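Local coordinates for protein fructokinase (Vibrio cholerae serotype O1, PDB 5EYN) that phosphorylates fructose with ATP as a fructokinase of the PfkB carbohydrate kinase family, here holding fructose, ADP, beryllium trifluoride and calcium, at residues A291-T303 / A311-E323. Numbering follows the deposited sequence.
Sequences AVKWANGCGALAT and ALPNQAALYAFLE. With NA (sodium ion), chain F; ADP (adenosine-5'-diphosphate), chain E.
Leu318 drops as a knob among Trp294, Gly297, Cys298 and Leu301, at the heart of a steep helix crossing (102°). Its CD1 rests on the backbone of Gly297, 3.7 Å from Gly297 C, because a chi1 of -180° swings the branch away from its own N-H side; glycine has no CB to stand in the way. Its CD2 meets Trp294 CE3 at 3.3 Å, offset toward the rim of the indole. Trp294 also turns its edge to the face of Tyr319 in an offset edge-to-face pair (planes at 81°). Leu301 splits its methyls: CD1 reaches Pro313 CB (3.7 Å), while CD2 lies over the Phe321 ring in a CH-pi contact, 4.2 Å from the centroid. Small Ala300 suits its place between Phe321 and the adenine, its CB 3.8 Å from Phe321 CZ and 3.6 Å from ADP N3. The solvent side is looser: Tyr319 is exposed, and so is Lys293, whose CG comes only to 4.3 Å from Leu322 CD2. Asn314 caps the short helix by accepting from Ala317 N. Ala302 O binds sodium together with Gln305 and Gly307. Thus the C-terminal helix 315-322 packs across helix 285-302, which also touches strand 240-244 through Val292 and helix 264-278 through Ala302.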
ATOM      1  N   ALA A 291      16.638  23.482 -24.155  1.00 13.45           N
ATOM      2  CA  ALA A 291      16.141  22.812 -22.951  1.00 12.16           C
ATOM      3  C   ALA A 291      15.250  21.635 -23.311  1.00 11.53           C
ATOM      4  O   ALA A 291      15.302  20.598 -22.651  1.00 11.59           O
ATOM      5  CB  ALA A 291      15.393  23.785 -22.052  1.00 11.44           C
ATOM      6  N   VAL A 292      14.471  21.780 -24.379  1.00 11.20           N
ATOM      7  CA  VAL A 292      13.606  20.700 -24.852  1.00 11.67           C
ATOM      8  C   VAL A 292      14.431  19.577 -25.489  1.00 11.68           C
ATOM      9  O   VAL A 292      14.083  18.406 -25.368  1.00 11.54           O
ATOM     10  CB  VAL A 292      12.526  21.222 -25.819  1.00 11.20           C
ATOM     11  CG1 VAL A 292      11.701  20.097 -26.420  1.00 11.45           C
ATOM     12  CG2 VAL A 292      11.600  22.171 -25.083  1.00 11.35           C
ATOM     13  N   LYS A 293      15.534  19.916 -26.137  1.00 12.51           N
ATOM     14  CA  LYS A 293      16.420  18.885 -26.648  1.00 13.70           C
ATOM     15  C   LYS A 293      16.960  18.037 -25.495  1.00 13.52           C
ATOM     16  O   LYS A 293      16.991  16.810 -25.572  1.00 13.26           O
ATOM     17  CB  LYS A 293      17.566  19.537 -27.429  1.00 15.70           C
ATOM     18  CG  LYS A 293      18.634  18.589 -27.931  1.00 18.72           C
ATOM     19  CD  LYS A 293      19.706  19.336 -28.753  1.00 21.26           C
ATOM     20  CE  LYS A 293      20.732  18.373 -29.353  1.00 25.84           C
ATOM     21  NZ  LYS A 293      21.727  19.089 -30.193  1.00 29.26           N
ATOM     22  N   TRP A 294      17.388  18.691 -24.422  1.00 12.69           N
ATOM     23  CA  TRP A 294      17.803  17.974 -23.222  1.00 13.12           C
ATOM     24  C   TRP A 294      16.654  17.142 -22.669  1.00 11.41           C
ATOM     25  O   TRP A 294      16.839  15.986 -22.287  1.00 12.00           O
ATOM     26  CB  TRP A 294      18.280  18.948 -22.144  1.00 12.49           C
ATOM     27  CG  TRP A 294      19.700  19.430 -22.312  1.00 14.33           C
ATOM     28  CD1 TRP A 294      20.271  19.965 -23.439  1.00 15.05           C
ATOM     29  CD2 TRP A 294      20.727  19.413 -21.317  1.00 14.70           C
ATOM     30  NE1 TRP A 294      21.588  20.280 -23.199  1.00 14.99           N
ATOM     31  CE2 TRP A 294      21.892  19.949 -21.904  1.00 15.02           C
ATOM     32  CE3 TRP A 294      20.773  19.006 -19.982  1.00 13.79           C
ATOM     33  CZ2 TRP A 294      23.084  20.080 -21.202  1.00 15.91           C
ATOM     34  CZ3 TRP A 294      21.956  19.125 -19.289  1.00 14.10           C
ATOM     35  CH2 TRP A 294      23.095  19.664 -19.898  1.00 14.86           C
ATOM     36  N   ALA A 295      15.469  17.746 -22.579  1.00 10.65           N
ATOM     37  CA  ALA A 295      14.293  17.062 -22.063  1.00 10.89           C
ATOM     38  C   ALA A 295      14.012  15.763 -22.818  1.00 10.20           C
ATOM     39  O   ALA A 295      13.759  14.713 -22.220  1.00 10.52           O
ATOM     40  CB  ALA A 295      13.085  17.990 -22.145  1.00 10.12           C
ATOM     41  N   ASN A 296      14.059  15.833 -24.146  1.00 10.70           N
ATOM     42  CA  ASN A 296      13.820  14.645 -24.952  1.00 10.80           C
ATOM     43  C   ASN A 296      14.871  13.569 -24.681  1.00 10.79           C
ATOM     44  O   ASN A 296      14.538  12.393 -24.607  1.00 11.33           O
ATOM     45  CB  ASN A 296      13.822  14.990 -26.433  1.00 11.10           C
ATOM     46  CG  ASN A 296      12.503  15.528 -26.935  1.00 12.32           C
ATOM     47  OD1 ASN A 296      11.426  15.190 -26.436  1.00 12.27           O
ATOM     48  ND2 ASN A 296      12.583  16.335 -27.980  1.00 13.79           N
ATOM     49  N   GLY A 297      16.125  13.969 -24.526  1.00 10.90           N
ATOM     50  CA  GLY A 297      17.173  13.003 -24.254  1.00 10.69           C
ATOM     51  C   GLY A 297      17.013  12.337 -22.910  1.00 11.09           C
ATOM     52  O   GLY A 297      17.204  11.142 -22.771  1.00 11.29           O
ATOM     53  N   CYS A 298      16.620  13.117 -21.908  1.00 11.18           N
ATOM     54  CA  CYS A 298      16.349  12.579 -20.594  1.00 10.41           C
ATOM     55  C   CYS A 298      15.169  11.615 -20.625  1.00  9.57           C
ATOM     56  O   CYS A 298      15.220  10.556 -20.015  1.00 10.69           O
ATOM     57  CB  CYS A 298      16.077  13.708 -19.606  1.00 11.07           C
ATOM     58  SG  CYS A 298      17.517  14.718 -19.200  1.00 11.50           S
ATOM     59  N   GLY A 299      14.084  12.012 -21.287  1.00 10.25           N
ATOM     60  CA  GLY A 299      12.922  11.149 -21.383  1.00 10.52           C
ATOM     61  C   GLY A 299      13.254   9.813 -22.030  1.00 11.17           C
ATOM     62  O   GLY A 299      12.776   8.770 -21.595  1.00 11.11           O
ATOM     63  N   ALA A 300      14.046   9.847 -23.097  1.00 10.53           N
ATOM     64  CA  ALA A 300      14.455   8.614 -23.784  1.00 11.10           C
ATOM     65  C   ALA A 300      15.302   7.756 -22.875  1.00 10.82           C
ATOM     66  O   ALA A 300      15.032   6.568 -22.706  1.00 12.16           O
ATOM     67  CB  ALA A 300      15.205   8.941 -25.043  1.00 12.20           C
ATOM     68  N   LEU A 301      16.326   8.342 -22.278  1.00 10.25           N
ATOM     69  CA  LEU A 301      17.217   7.560 -21.436  1.00 10.47           C
ATOM     70  C   LEU A 301      16.522   7.019 -20.201  1.00 10.38           C
ATOM     71  O   LEU A 301      16.840   5.935 -19.753  1.00 10.87           O
ATOM     72  CB  LEU A 301      18.462   8.342 -21.031  1.00 10.98           C
ATOM     73  CG  LEU A 301      19.472   8.574 -22.146  1.00 11.91           C
ATOM     74  CD1 LEU A 301      20.502   9.574 -21.697  1.00 13.22           C
ATOM     75  CD2 LEU A 301      20.130   7.268 -22.529  1.00 13.06           C
ATOM     76  N   ALA A 302      15.549   7.739 -19.661  1.00 10.63           N
ATOM     77  CA  ALA A 302      14.857   7.279 -18.469  1.00 10.65           C
ATOM     78  C   ALA A 302      14.170   5.952 -18.672  1.00 11.18           C
ATOM     79  O   ALA A 302      13.962   5.214 -17.720  1.00 12.49           O
ATOM     80  CB  ALA A 302      13.826   8.320 -18.034  1.00 11.17           C
ATOM     81  N   THR A 303      13.827   5.642 -19.916  1.00 11.14           N
ATOM     82  CA  THR A 303      13.069   4.429 -20.203  1.00 11.87           C
ATOM     83  C   THR A 303      13.938   3.166 -20.235  1.00 11.25           C
ATOM     84  O   THR A 303      13.402   2.075 -20.382  1.00 12.90           O
ATOM     85  CB  THR A 303      12.356   4.473 -21.573  1.00 13.26           C
ATOM     86  OG1 THR A 303      13.322   4.417 -22.641  1.00 13.69           O
ATOM     87  CG2 THR A 303      11.447   5.695 -21.691  1.00 14.25           C
ATOM     88  N   ALA A 311      17.286   5.301 -14.275  1.00 10.25           N
ATOM     89  CA  ALA A 311      18.119   5.669 -15.415  1.00 12.03           C
ATOM     90  C   ALA A 311      18.104   7.162 -15.714  1.00 12.00           C
ATOM     91  O   ALA A 311      18.503   7.594 -16.788  1.00 13.80           O
ATOM     92  CB  ALA A 311      17.701   4.852 -16.642  1.00 13.38           C
ATOM     93  N   LEU A 312      17.644   7.966 -14.759  1.00 10.62           N
ATOM     94  CA  LEU A 312      17.741   9.416 -14.921  1.00 10.61           C
ATOM     95  C   LEU A 312      19.215   9.767 -15.155  1.00 10.34           C
ATOM     96  O   LEU A 312      20.066   9.443 -14.328  1.00 11.28           O
ATOM     97  CB  LEU A 312      17.187  10.137 -13.697  1.00 10.15           C
ATOM     98  CG  LEU A 312      15.683   9.983 -13.489  1.00 10.27           C
ATOM     99  CD1 LEU A 312      15.280  10.592 -12.160  1.00 10.44           C
ATOM    100  CD2 LEU A 312      14.940  10.654 -14.628  1.00 11.06           C
ATOM    101  N   PRO A 313      19.518  10.441 -16.276  1.00 10.94           N
ATOM    102  CA  PRO A 313      20.930  10.529 -16.673  1.00 10.38           C
ATOM    103  C   PRO A 313      21.699  11.639 -15.985  1.00 11.13           C
ATOM    104  O   PRO A 313      21.142  12.658 -15.553  1.00 11.57           O
ATOM    105  CB  PRO A 313      20.847  10.801 -18.179  1.00 10.70           C
ATOM    106  CG  PRO A 313      19.560  11.545 -18.350  1.00 11.50           C
ATOM    107  CD  PRO A 313      18.623  10.880 -17.359  1.00 10.46           C
ATOM    108  N   ASN A 314      23.004  11.454 -15.888  1.00 11.73           N
ATOM    109  CA  ASN A 314      23.902  12.565 -15.611  1.00 11.89           C
ATOM    110  C   ASN A 314      24.307  13.220 -16.919  1.00 11.44           C
ATOM    111  O   ASN A 314      23.939  12.768 -18.007  1.00 11.47           O
ATOM    112  CB  ASN A 314      25.126  12.122 -14.782  1.00 13.39           C
ATOM    113  CG  ASN A 314      25.911  10.981 -15.406  1.00 14.77           C
ATOM    114  OD1 ASN A 314      25.942  10.788 -16.623  1.00 15.44           O
ATOM    115  ND2 ASN A 314      26.576  10.221 -14.547  1.00 16.93           N
ATOM    116  N   GLN A 315      25.073  14.294 -16.834  1.00 12.81           N
ATOM    117  CA  GLN A 315      25.452  15.011 -18.031  1.00 13.10           C
ATOM    118  C   GLN A 315      26.326  14.174 -18.969  1.00 12.75           C
ATOM    119  O   GLN A 315      26.151  14.247 -20.176  1.00 13.17           O
ATOM    120  CB  GLN A 315      26.150  16.308 -17.681  1.00 13.39           C
ATOM    121  CG  GLN A 315      25.192  17.365 -17.164  1.00 13.77           C
ATOM    122  CD  GLN A 315      25.812  18.731 -17.089  1.00 15.35           C
ATOM    123  OE1 GLN A 315      26.777  19.032 -17.787  1.00 16.54           O
ATOM    124  NE2 GLN A 315      25.252  19.583 -16.249  1.00 15.73           N
ATOM    125  N   ALA A 316      27.244  13.368 -18.431  1.00 12.59           N
ATOM    126  CA  ALA A 316      28.098  12.558 -19.291  1.00 13.07           C
ATOM    127  C   ALA A 316      27.259  11.617 -20.139  1.00 12.29           C
ATOM    128  O   ALA A 316      27.492  11.477 -21.334  1.00 13.21           O
ATOM    129  CB  ALA A 316      29.126  11.771 -18.475  1.00 14.04           C
ATOM    130  N   ALA A 317      26.257  10.989 -19.532  1.00 11.95           N
ATOM    131  CA  ALA A 317      25.403  10.063 -20.270  1.00 11.72           C
ATOM    132  C   ALA A 317      24.555  10.812 -21.275  1.00 11.69           C
ATOM    133  O   ALA A 317      24.349  10.355 -22.396  1.00 12.52           O
ATOM    134  CB  ALA A 317      24.511   9.267 -19.311  1.00 12.07           C
ATOM    135  N   LEU A 318      24.000  11.948 -20.857  1.00 11.79           N
ATOM    136  CA  LEU A 318      23.115  12.696 -21.736  1.00 12.17           C
ATOM    137  C   LEU A 318      23.854  13.244 -22.949  1.00 12.34           C
ATOM    138  O   LEU A 318      23.400  13.103 -24.079  1.00 13.23           O
ATOM    139  CB  LEU A 318      22.430  13.827 -20.983  1.00 12.82           C
ATOM    140  CG  LEU A 318      21.467  14.676 -21.821  1.00 12.48           C
ATOM    141  CD1 LEU A 318      20.300  13.861 -22.322  1.00 14.05           C
ATOM    142  CD2 LEU A 318      20.975  15.836 -21.003  1.00 13.40           C
ATOM    143  N   TYR A 319      25.002  13.863 -22.719  1.00 12.90           N
ATOM    144  CA  TYR A 319      25.791  14.368 -23.827  1.00 15.16           C
ATOM    145  C   TYR A 319      26.166  13.254 -24.805  1.00 14.79           C
ATOM    146  O   TYR A 319      26.096  13.436 -26.014  1.00 16.27           O
ATOM    147  CB  TYR A 319      27.045  15.084 -23.316  1.00 16.23           C
ATOM    148  CG  TYR A 319      26.832  16.521 -22.900  1.00 18.32           C
ATOM    149  CD1 TYR A 319      26.342  17.459 -23.797  1.00 20.93           C
ATOM    150  CD2 TYR A 319      27.164  16.960 -21.618  1.00 19.40           C
ATOM    151  CE1 TYR A 319      26.174  18.790 -23.426  1.00 21.21           C
ATOM    152  CE2 TYR A 319      27.000  18.292 -21.242  1.00 20.29           C
ATOM    153  CZ  TYR A 319      26.507  19.192 -22.151  1.00 20.17           C
ATOM    154  OH  TYR A 319      26.347  20.509 -21.770  1.00 20.78           O
ATOM    155  N   ALA A 320      26.543  12.092 -24.286  1.00 14.56           N
ATOM    156  CA  ALA A 320      26.910  10.968 -25.144  1.00 14.77           C
ATOM    157  C   ALA A 320      25.740  10.537 -26.025  1.00 14.06           C
ATOM    158  O   ALA A 320      25.901  10.221 -27.203  1.00 15.81           O
ATOM    159  CB  ALA A 320      27.394   9.814 -24.294  1.00 15.02           C
ATOM    160  N   PHE A 321      24.545  10.526 -25.441  1.00 14.19           N
ATOM    161  CA  PHE A 321      23.348  10.124 -26.157  1.00 15.28           C
ATOM    162  C   PHE A 321      22.920  11.144 -27.205  1.00 17.27           C
ATOM    163  O   PHE A 321      22.463  10.775 -28.291  1.00 19.18           O
ATOM    164  CB  PHE A 321      22.211   9.920 -25.151  1.00 14.20           C
ATOM    165  CG  PHE A 321      20.928   9.452 -25.773  1.00 15.13           C
ATOM    166  CD1 PHE A 321      20.783   8.148 -26.226  1.00 16.22           C
ATOM    167  CD2 PHE A 321      19.864  10.316 -25.896  1.00 15.01           C
ATOM    168  CE1 PHE A 321      19.594   7.736 -26.786  1.00 16.01           C
ATOM    169  CE2 PHE A 321      18.677   9.902 -26.453  1.00 16.46           C
ATOM    170  CZ  PHE A 321      18.538   8.617 -26.893  1.00 16.79           C
ATOM    171  N   LEU A 322      23.078  12.424 -26.879  1.00 17.78           N
ATOM    172  CA  LEU A 322      22.633  13.514 -27.750  1.00 19.31           C
ATOM    173  C   LEU A 322      23.546  13.691 -28.950  1.00 22.75           C
ATOM    174  O   LEU A 322      23.133  14.248 -29.959  1.00 24.22           O
ATOM    175  CB  LEU A 322      22.584  14.837 -26.982  1.00 18.66           C
ATOM    176  CG  LEU A 322      21.542  14.974 -25.878  1.00 20.62           C
ATOM    177  CD1 LEU A 322      21.741  16.286 -25.152  1.00 20.75           C
ATOM    178  CD2 LEU A 322      20.122  14.900 -26.430  1.00 21.02           C
ATOM    179  N   GLU A 323      24.790  13.248 -28.823  1.00 23.56           N
ATOM    180  CA  GLU A 323      25.736  13.304 -29.933  1.00 28.96           C
ATOM    181  C   GLU A 323      25.281  12.350 -31.032  1.00 30.99           C
ATOM    182  O   GLU A 323      24.547  12.743 -31.940  1.00 32.72           O
ATOM    183  CB  GLU A 323      27.148  12.933 -29.484  1.00 31.15           C
ATOM    184  CG  GLU A 323      28.198  13.196 -30.566  1.00 33.62           C
ATOM    185  CD  GLU A 323      29.565  12.624 -30.231  1.00 35.84           C
ATOM    186  OE1 GLU A 323      29.643  11.708 -29.381  1.00 36.03           O
ATOM    187  OE2 GLU A 323      30.562  13.089 -30.826  1.00 37.29           O
TER
HETATM  188 NA    NA F 405      13.270   4.103 -15.566  1.00 16.37          NA
HETATM  189  PB  ADP E 404       5.832   9.129 -19.065  1.00 25.28           P
HETATM  190  O1B ADP E 404       6.676   9.324 -17.834  1.00 77.26           O
HETATM  191  O2B ADP E 404       4.422   9.619 -18.825  1.00 79.25           O
HETATM  192  O3B ADP E 404       5.810   7.659 -19.402  1.00 66.62           O
HETATM  193  PA  ADP E 404       6.117   9.708 -21.776  1.00110.14           P
HETATM  194  O1A ADP E 404       6.234   8.202 -21.938  1.00 14.05           O
HETATM  195  O2A ADP E 404       4.658  10.062 -21.952  1.00 75.64           O
HETATM  196  O3A ADP E 404       6.492   9.949 -20.261  1.00 82.33           O
HETATM  197  O5' ADP E 404       6.955  10.523 -22.872  1.00 21.35           O
HETATM  198  C5' ADP E 404       7.589  11.712 -22.557  1.00 15.21           C
HETATM  199  C4' ADP E 404       8.892  11.970 -23.276  1.00 12.00           C
HETATM  200  O4' ADP E 404       9.760  10.871 -23.115  1.00 15.31           O
HETATM  201  C3' ADP E 404       8.793  12.235 -24.737  1.00 11.33           C
HETATM  202  O3' ADP E 404       8.499  13.575 -24.992  1.00 14.45           O
HETATM  203  C2' ADP E 404      10.150  11.879 -25.192  1.00 14.79           C
HETATM  204  O2' ADP E 404      11.087  12.848 -24.909  1.00 15.40           O
HETATM  205  C1' ADP E 404      10.443  10.718 -24.328  1.00 16.00           C
HETATM  206  N9  ADP E 404      10.073   9.451 -24.893  1.00 15.56           N
HETATM  207  C8  ADP E 404       9.019   8.678 -24.573  1.00 16.17           C
HETATM  208  N7  ADP E 404       9.034   7.567 -25.293  1.00 18.87           N
HETATM  209  C5  ADP E 404      10.098   7.590 -26.096  1.00 18.95           C
HETATM  210  C6  ADP E 404      10.639   6.734 -27.041  1.00 18.74           C
HETATM  211  N6  ADP E 404      10.009   5.492 -27.361  1.00 20.90           N
HETATM  212  N1  ADP E 404      11.756   7.086 -27.672  1.00 18.18           N
HETATM  213  C2  ADP E 404      12.400   8.240 -27.419  1.00 19.50           C
HETATM  214  N3  ADP E 404      11.907   9.105 -26.503  1.00 17.82           N
HETATM  215  C4  ADP E 404      10.779   8.794 -25.848  1.00 15.83           C
HETATM  216  O   HOH W   1      14.647   5.960 -15.099  1.00 14.99           O
HETATM  217  O   HOH W   2      11.428   4.104 -16.314  1.00 11.99           O